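Local coordinates for ferric uptake regulation protein (Vibrio cholerae, PDB 2W57) that binds metal ions and DNA as a ferric uptake regulator, probably repressing iron-uptake genes when iron is plentiful, at residues Leu13-Leu17 against Pro18-Ile22; Glu37-Tyr40 against Lys41-Asp45; Glu48-Leu52 against Ala53-Arg57. All blocks are in the same frame, centred on the assembly; numbering follows the deposited sequence.

Contact 1: residues Leu13-Leu17 against Pro18-Ile22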
loop_
_atom_site.group_PDB
_atom_site.type_symbol
_atom_site.label_atom_id
_atom_site.label_comp_id
_atom_site.label_asym_id
_atom_site.label_seq_id
_atom_site.Cartn_x
_atom_site.Cartn_y
_atom_site.Cartn_z
ATOM N N LEU A 13 -14.098 22.273 -1.269
ATOM C CA LEU A 13 -12.776 22.842 -1.448
ATOM C C LEU A 13 -12.826 24.170 -2.160
ATOM O O LEU A 13 -13.333 24.257 -3.271
ATOM C CB LEU A 13 -11.863 21.877 -2.217
ATOM C CG LEU A 13 -11.304 20.646 -1.497
ATOM C CD1 LEU A 13 -10.313 19.971 -2.403
ATOM C CD2 LEU A 13 -10.666 20.979 -0.140
ATOM N N LYS A 14 -12.281 25.195 -1.511
ATOM C CA LYS A 14 -12.093 26.520 -2.114
ATOM C C LYS A 14 -11.329 26.434 -3.443
ATOM O O LYS A 14 -10.390 25.643 -3.577
ATOM C CB LYS A 14 -11.324 27.410 -1.136
ATOM C CG LYS A 14 -11.887 28.822 -0.961
ATOM C CD LYS A 14 -10.967 29.640 -0.043
ATOM C CE LYS A 14 -9.659 30.059 -0.770
ATOM N NZ LYS A 14 -8.446 29.666 0.016
ATOM N N VAL A 15 -11.743 27.236 -4.419
ATOM C CA VAL A 15 -11.075 27.280 -5.729
ATOM C C VAL A 15 -9.754 28.066 -5.667
ATOM O O VAL A 15 -9.730 29.214 -5.212
ATOM C CB VAL A 15 -11.987 27.880 -6.823
ATOM C CG1 VAL A 15 -11.239 27.989 -8.143
ATOM C CG2 VAL A 15 -13.254 27.046 -6.998
ATOM N N THR A 16 -8.659 27.427 -6.097
ATOM C CA THR A 16 -7.332 28.058 -6.169
ATOM C C THR A 16 -6.645 27.510 -7.410
ATOM O O THR A 16 -7.051 26.475 -7.931
ATOM C CB THR A 16 -6.431 27.748 -4.944
ATOM O OG1 THR A 16 -6.017 26.380 -5.001
ATOM C CG2 THR A 16 -7.133 28.023 -3.609
ATOM N N LEU A 17 -5.595 28.178 -7.876
ATOM C CA LEU A 17 -5.030 27.870 -9.198
ATOM C C LEU A 17 -4.238 26.577 -9.232
ATOM O O LEU A 17 -4.382 25.815 -10.198
ATOM C CB LEU A 17 -4.195 29.034 -9.727
ATOM C CG LEU A 17 -3.900 29.141 -11.226
ATOM C CD1 LEU A 17 -5.176 29.098 -12.106
ATOM C CD2 LEU A 17 -3.109 30.417 -11.476
ATOM N N PRO A 18 -3.366 26.334 -8.219
ATOM C CA PRO A 18 -2.746 25.010 -8.106
ATOM C C PRO A 18 -3.771 23.879 -8.102
ATOM O O PRO A 18 -3.578 22.866 -8.785
ATOM C CB PRO A 18 -2.015 25.089 -6.767
ATOM C CG PRO A 18 -1.636 26.534 -6.678
ATOM C CD PRO A 18 -2.852 27.248 -7.183
ATOM N N ARG A 19 -4.865 24.057 -7.368
ATOM C CA ARG A 19 -5.912 23.051 -7.330
ATOM C C ARG A 19 -6.487 22.765 -8.716
ATOM O O ARG A 19 -6.616 21.605 -9.097
ATOM C CB ARG A 19 -7.001 23.465 -6.361
ATOM C CG ARG A 19 -6.601 23.281 -4.915
ATOM C CD ARG A 19 -7.704 23.671 -3.953
ATOM N NE ARG A 19 -7.266 23.317 -2.612
ATOM C CZ ARG A 19 -7.767 23.790 -1.471
ATOM N NH1 ARG A 19 -8.764 24.674 -1.483
ATOM N NH2 ARG A 19 -7.244 23.381 -0.316
ATOM N N LEU A 20 -6.807 23.816 -9.470
ATOM C CA LEU A 20 -7.352 23.677 -10.837
ATOM C C LEU A 20 -6.401 22.966 -11.797
ATOM O O LEU A 20 -6.813 22.089 -12.562
ATOM C CB LEU A 20 -7.717 25.048 -11.431
ATOM C CG LEU A 20 -8.848 25.882 -10.816
ATOM C CD1 LEU A 20 -8.946 27.214 -11.521
ATOM C CD2 LEU A 20 -10.198 25.159 -10.841
ATOM N N LYS A 21 -5.134 23.362 -11.736
ATOM C CA LYS A 21 -4.090 22.893 -12.629
ATOM C C LYS A 21 -3.708 21.456 -12.363
ATOM O O LYS A 21 -3.319 20.733 -13.280
ATOM C CB LYS A 21 -2.851 23.777 -12.483
ATOM C CG LYS A 21 -2.992 25.120 -13.172
ATOM C CD LYS A 21 -1.701 25.908 -13.081
ATOM C CE LYS A 21 -1.839 27.261 -13.758
ATOM N NZ LYS A 21 -1.719 27.144 -15.220
ATOM N N ILE A 22 -3.802 21.048 -11.103
ATOM C CA ILE A 22 -3.509 19.678 -10.735
ATOM C C ILE A 22 -4.705 18.812 -11.085
ATOM O O ILE A 22 -4.531 17.676 -11.509
ATOM C CB ILE A 22 -3.129 19.551 -9.239
ATOM C CG1 ILE A 22 -1.735 20.154 -9.015
ATOM C CG2 ILE A 22 -3.189 18.096 -8.787
ATOM C CD1 ILE A 22 -1.310 20.267 -7.592
HETATM O O HOH W 1 -10.467 24.412 1.106
#
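The guanidinium group of R19 reaches back along the loop to the carbonyl oxygen of K14, and this is the close-knit part of the contact. R19 NH1 donates to K14 O at 2.8 Å with an N-H...O angle of 159°, the acceptor lying near the guanidinium plane, at its edge. CG of R19 stands anti to its carbonyl carbon (chi1 -76°) and the chain runs extended to NE, past the hydroxyl of T16. The methyl CD2 of L13 sits over one face of the guanidinium, 4.2 Å from R19 NH2, while NH2 itself bonds to Q61 of helix 52-64. An arginine suits this place because a single flat group can pair at its edge and be packed on its face.

T16 O accepts from L20 N at 3.1 Å, and K21 N is bonded to L17 O. P18, having no N-H to satisfy, fits the first turn well. V15 CG1 meets L20 CD2 at 4.0 Å.

The outer side is looser. A water joins K14 N to R19 NH1, and exposed L17 lays its CG against the aliphatic part of K21, 3.8 Å from CE, while the lysine's ammonium makes a salt bridge with E48. The arrangement is a helix start with threonine at the N-cap position, here opening the first helix of the winged-helix core of a Fur-family DNA-binding domain.

Contact 2: residues Glu37-Tyr40 against Lys41-Asp45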
loop_
_atom_site.group_PDB
_atom_site.type_symbol
_atom_site.label_atom_id
_atom_site.label_comp_id
_atom_site.label_asym_id
_atom_site.label_seq_id
_atom_site.Cartn_x
_atom_site.Cartn_y
_atom_site.Cartn_z
ATOM N N GLU A 37 4.940 12.399 -7.930
ATOM C CA GLU A 37 6.175 12.755 -8.640
ATOM C C GLU A 37 5.897 12.895 -10.122
ATOM O O GLU A 37 6.318 13.859 -10.761
ATOM C CB GLU A 37 7.265 11.708 -8.419
ATOM C CG GLU A 37 7.773 11.605 -6.973
ATOM C CD GLU A 37 6.825 10.860 -5.994
ATOM O OE1 GLU A 37 5.893 10.122 -6.422
ATOM O OE2 GLU A 37 7.028 11.027 -4.766
ATOM N N GLU A 38 5.161 11.930 -10.662
ATOM C CA GLU A 38 4.869 11.910 -12.080
ATOM C C GLU A 38 4.019 13.122 -12.394
ATOM O O GLU A 38 4.267 13.816 -13.384
ATOM C CB GLU A 38 4.167 10.611 -12.480
ATOM C CG GLU A 38 5.063 9.374 -12.494
ATOM C CD GLU A 38 4.298 8.065 -12.200
ATOM O OE1 GLU A 38 3.069 8.099 -11.918
ATOM O OE2 GLU A 38 4.937 6.985 -12.225
ATOM N N LEU A 39 3.047 13.387 -11.525
ATOM C CA LEU A 39 2.164 14.544 -11.655
ATOM C C LEU A 39 2.938 15.880 -11.621
ATOM O O LEU A 39 2.671 16.800 -12.404
ATOM C CB LEU A 39 1.089 14.470 -10.563
ATOM C CG LEU A 39 0.027 15.551 -10.303
ATOM C CD1 LEU A 39 -0.288 16.375 -11.533
ATOM C CD2 LEU A 39 -1.239 14.909 -9.707
ATOM N N TYR A 40 3.893 15.972 -10.704
ATOM C CA TYR A 40 4.814 17.103 -10.636
ATOM C C TYR A 40 5.583 17.253 -11.946
ATOM O O TYR A 40 5.614 18.352 -12.509
ATOM C CB TYR A 40 5.767 16.930 -9.447
ATOM C CG TYR A 40 7.001 17.791 -9.483
ATOM C CD1 TYR A 40 6.913 19.165 -9.273
ATOM C CD2 TYR A 40 8.253 17.235 -9.727
ATOM C CE1 TYR A 40 8.028 19.972 -9.312
ATOM C CE2 TYR A 40 9.395 18.043 -9.774
ATOM C CZ TYR A 40 9.265 19.415 -9.556
ATOM O OH TYR A 40 10.372 20.232 -9.572
ATOM N N LYS A 41 6.188 16.161 -12.431
ATOM C CA LYS A 41 6.943 16.177 -13.699
ATOM C C LYS A 41 6.128 16.615 -14.922
ATOM O O LYS A 41 6.656 17.301 -15.795
ATOM C CB LYS A 41 7.621 14.832 -13.971
ATOM C CG LYS A 41 9.078 14.753 -13.468
ATOM C CD LYS A 41 9.660 13.340 -13.602
ATOM C CE LYS A 41 9.323 12.495 -12.392
ATOM N NZ LYS A 41 9.005 11.075 -12.761
ATOM N N LYS A 42 4.861 16.210 -14.977
ATOM C CA LYS A 42 3.939 16.599 -16.037
ATOM C C LYS A 42 3.768 18.116 -16.011
ATOM O O LYS A 42 3.927 18.789 -17.024
ATOM C CB LYS A 42 2.579 15.945 -15.803
ATOM C CG LYS A 42 2.001 15.257 -17.016
ATOM C CD LYS A 42 2.432 13.776 -17.038
ATOM C CE LYS A 42 1.872 13.018 -18.257
ATOM N NZ LYS A 42 1.826 11.554 -17.970
ATOM N N LEU A 43 3.486 18.639 -14.823
ATOM C CA LEU A 43 3.347 20.063 -14.587
ATOM C C LEU A 43 4.582 20.851 -15.014
ATOM O O LEU A 43 4.437 21.953 -15.563
ATOM C CB LEU A 43 3.009 20.322 -13.113
ATOM C CG LEU A 43 1.564 20.000 -12.714
ATOM C CD1 LEU A 43 1.398 20.099 -11.208
ATOM C CD2 LEU A 43 0.539 20.911 -13.423
ATOM N N ILE A 44 5.781 20.293 -14.785
ATOM C CA ILE A 44 7.021 20.941 -15.234
ATOM C C ILE A 44 7.034 21.061 -16.761
ATOM O O ILE A 44 7.309 22.144 -17.298
ATOM C CB ILE A 44 8.331 20.238 -14.733
ATOM C CG1 ILE A 44 8.465 20.302 -13.195
ATOM C CG2 ILE A 44 9.568 20.839 -15.405
ATOM C CD1 ILE A 44 8.588 21.760 -12.580
ATOM N N ASP A 45 6.719 19.954 -17.436
ATOM C CA ASP A 45 6.627 19.879 -18.891
ATOM C C ASP A 45 5.544 20.787 -19.421
ATOM O O ASP A 45 5.610 21.216 -20.562
ATOM C CB ASP A 45 6.301 18.458 -19.339
ATOM C CG ASP A 45 7.482 17.521 -19.236
ATOM O OD1 ASP A 45 8.645 17.984 -19.277
ATOM O OD2 ASP A 45 7.241 16.300 -19.131
#
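Y40 and I44, one helical turn apart, make the aromatic contact of this segment. CG1 of I44 lies over one face of the Y40 ring, 4.1 Å from its centroid and offset toward the rim, in a CH-pi contact. The end of the isoleucine follows the ring outward, with CD1 of I44 3.8 Å from CE1 of Y40. The ring is presented in this way because CG of Y40 is anti to its backbone N (chi1 163°), which swings it toward the C-terminal end of the helix. The residue types suit each other: the flat ring offers a broad face, and the beta-branched isoleucine reaches over it with CG1 and CD1.

Among aliphatic groups, L39 and L43 lie side by side and point the same way, CD1 to CD1 at 4.1 Å. Both are buried, as leucines should be here: they pack on I22 and V25 of helix 17-26 and on V55 of helix 52-64.

Backbone bonds hold the register. K41 N donates to E37 O at 2.8 Å, and K42, L43 and I44 give their N-H groups to E38, L39 and Y40 in the same i to i+4 pattern.

Charged groups complete the outer surface. E38 OE2 stands 5.8 Å from K41 NZ, of opposite charge but not in contact; its carboxylate is instead engaged by S35 N through OE1 and by K77 in a salt bridge through OE2. Apolar on one side and charged on the other, the segment is an amphipathic alpha-helix, the first of the two helices of the helix-turn-helix in this winged-helix domain.

Contact 3: residues Glu48-Leu52 against Ala53-Arg57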
loop_
_atom_site.group_PDB
_atom_site.type_symbol
_atom_site.label_atom_id
_atom_site.label_comp_id
_atom_site.label_asym_id
_atom_site.label_seq_id
_atom_site.Cartn_x
_atom_site.Cartn_y
_atom_site.Cartn_z
ATOM N N GLU A 48 4.542 24.911 -15.841
ATOM C CA GLU A 48 4.179 25.361 -14.485
ATOM C C GLU A 48 5.363 25.364 -13.501
ATOM O O GLU A 48 6.394 24.715 -13.756
ATOM C CB GLU A 48 3.047 24.501 -13.906
ATOM C CG GLU A 48 1.808 24.297 -14.806
ATOM C CD GLU A 48 1.101 25.599 -15.226
ATOM O OE1 GLU A 48 1.182 26.622 -14.505
ATOM O OE2 GLU A 48 0.430 25.591 -16.282
ATOM N N GLU A 49 5.199 26.094 -12.383
ATOM C CA GLU A 49 6.198 26.181 -11.303
ATOM C C GLU A 49 5.734 25.552 -9.990
ATOM O O GLU A 49 6.402 25.697 -8.969
ATOM C CB GLU A 49 6.576 27.624 -10.995
ATOM C CG GLU A 49 7.122 28.441 -12.145
ATOM C CD GLU A 49 8.427 27.897 -12.664
ATOM O OE1 GLU A 49 9.157 27.257 -11.889
ATOM O OE2 GLU A 49 8.722 28.100 -13.853
ATOM N N ILE A 50 4.608 24.854 -9.999
ATOM C CA ILE A 50 4.118 24.227 -8.789
ATOM C C ILE A 50 5.131 23.178 -8.296
ATOM O O ILE A 50 5.425 22.208 -9.007
ATOM C CB ILE A 50 2.742 23.568 -9.037
ATOM C CG1 ILE A 50 1.736 24.584 -9.604
ATOM C CG2 ILE A 50 2.224 22.933 -7.774
ATOM C CD1 ILE A 50 0.487 23.966 -10.161
ATOM N N GLY A 51 5.672 23.377 -7.092
ATOM C CA GLY A 51 6.631 22.443 -6.513
ATOM C C GLY A 51 5.957 21.145 -6.101
ATOM O O GLY A 51 4.725 21.058 -6.083
ATOM N N LEU A 52 6.763 20.132 -5.772
ATOM C CA LEU A 52 6.235 18.804 -5.471
ATOM C C LEU A 52 5.513 18.763 -4.096
ATOM O O LEU A 52 4.586 17.955 -3.895
ATOM C CB LEU A 52 7.345 17.732 -5.604
ATOM C CG LEU A 52 7.123 16.325 -5.016
ATOM C CD1 LEU A 52 6.131 15.532 -5.842
ATOM C CD2 LEU A 52 8.396 15.537 -4.874
ATOM N N ALA A 53 5.938 19.624 -3.159
ATOM C CA ALA A 53 5.278 19.746 -1.860
ATOM C C ALA A 53 3.815 20.197 -2.025
ATOM O O ALA A 53 2.919 19.656 -1.382
ATOM C CB ALA A 53 6.036 20.678 -0.979
ATOM N N THR A 54 3.574 21.154 -2.922
ATOM C CA THR A 54 2.208 21.610 -3.237
ATOM C C THR A 54 1.398 20.468 -3.833
ATOM O O THR A 54 0.276 20.210 -3.398
ATOM C CB THR A 54 2.205 22.809 -4.201
ATOM O OG1 THR A 54 2.825 23.922 -3.553
ATOM C CG2 THR A 54 0.799 23.184 -4.591
ATOM N N VAL A 55 1.991 19.768 -4.798
ATOM C CA VAL A 55 1.365 18.601 -5.415
ATOM C C VAL A 55 0.915 17.630 -4.343
ATOM O O VAL A 55 -0.253 17.223 -4.305
ATOM C CB VAL A 55 2.288 17.904 -6.436
ATOM C CG1 VAL A 55 1.615 16.686 -7.000
ATOM C CG2 VAL A 55 2.639 18.861 -7.565
ATOM N N TYR A 56 1.810 17.299 -3.427
ATOM C CA TYR A 56 1.407 16.480 -2.291
ATOM C C TYR A 56 0.299 17.086 -1.444
ATOM O O TYR A 56 -0.671 16.393 -1.119
ATOM C CB TYR A 56 2.593 16.175 -1.397
ATOM C CG TYR A 56 3.290 14.913 -1.774
ATOM C CD1 TYR A 56 4.568 14.950 -2.312
ATOM C CD2 TYR A 56 2.669 13.670 -1.606
ATOM C CE1 TYR A 56 5.228 13.795 -2.651
ATOM C CE2 TYR A 56 3.329 12.498 -1.950
ATOM C CZ TYR A 56 4.605 12.583 -2.470
ATOM O OH TYR A 56 5.277 11.457 -2.832
ATOM N N ARG A 57 0.453 18.354 -1.052
ATOM C CA ARG A 57 -0.525 18.990 -0.185
ATOM C C ARG A 57 -1.905 18.926 -0.875
ATOM O O ARG A 57 -2.894 18.515 -0.251
ATOM C CB ARG A 57 -0.081 20.425 0.174
ATOM C CG ARG A 57 -1.130 21.307 0.897
ATOM C CD ARG A 57 -0.720 22.812 1.049
ATOM N NE ARG A 57 -0.590 23.572 -0.217
ATOM C CZ ARG A 57 -1.604 23.972 -1.018
ATOM N NH1 ARG A 57 -2.882 23.682 -0.740
ATOM N NH2 ARG A 57 -1.338 24.667 -2.133
#
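I50 and T54 meet methyl to methyl, CG2 of I50 lying 3.5 Å from CG2 of T54 where the two side chains cross at about a right angle. With CG1 of I50 beside its backbone N (chi1 -55°), CG2 falls anti to that N and faces T54, whose own CG2 is likewise anti to its N; each residue turns a methyl group rather than its other branch to the partner. The same I50 methyl comes within 4.1 Å of V55 CG2, and beta-branched residues thus close a small apolar patch against the start of the helix. On the adjoining flank L52 and Y56 lie side by side, pointing the same way; CD1 of L52 rests 3.7 Å from CE1 of Y56.

Behind these side chains is the first helical turn. G51 stands at the N-cap position, and having no side chain it contributes backbone alone: its O accepts from V55 N at 3.3 Å, in the carbonyl plane. L52 O takes the N-H of Y56 at 2.9 Å in a nearly straight bond, 170° at the hydrogen. This second bond fixes the spacing between L52 and Y56 that their side-chain contact needs.

Further out, neighbouring helices set the positions of both flanks. The hydroxyl of Y56 is hydrogen-bonded to the carboxylate of E37, a role that tyrosine can fill while its ring carbons pack on leucine. L52 also touches Y40. From helix 17-26 K21 touches I50, and P18 touches T54. The arrangement is the opening of the second helix of a helix-turn-helix, with a glycine at its N-cap position; in winged-helix proteins this is the recognition helix, which usually enters the DNA groove.

How the contacts relate
The three contacts follow one another along the chain without nesting or crossing, and each is closed locally. Contact 1 ends the loop after helix 4-10 and starts helix 17-26; contact 2 lies wholly within helix 36-45; contact 3 ends the next loop and starts helix 52-64. Space then joins what the sequence separates. The backbone oxygen of K21 in contact 1 lies against CD2 of L43 in contact 2, and CD1 of I22 meets the backbone of V55 in contact 3. Between contacts 2 and 3, L43 O probably accepts a hydrogen bond from E48 N. Together they tie three helices into the helical core of the winged-helix domain.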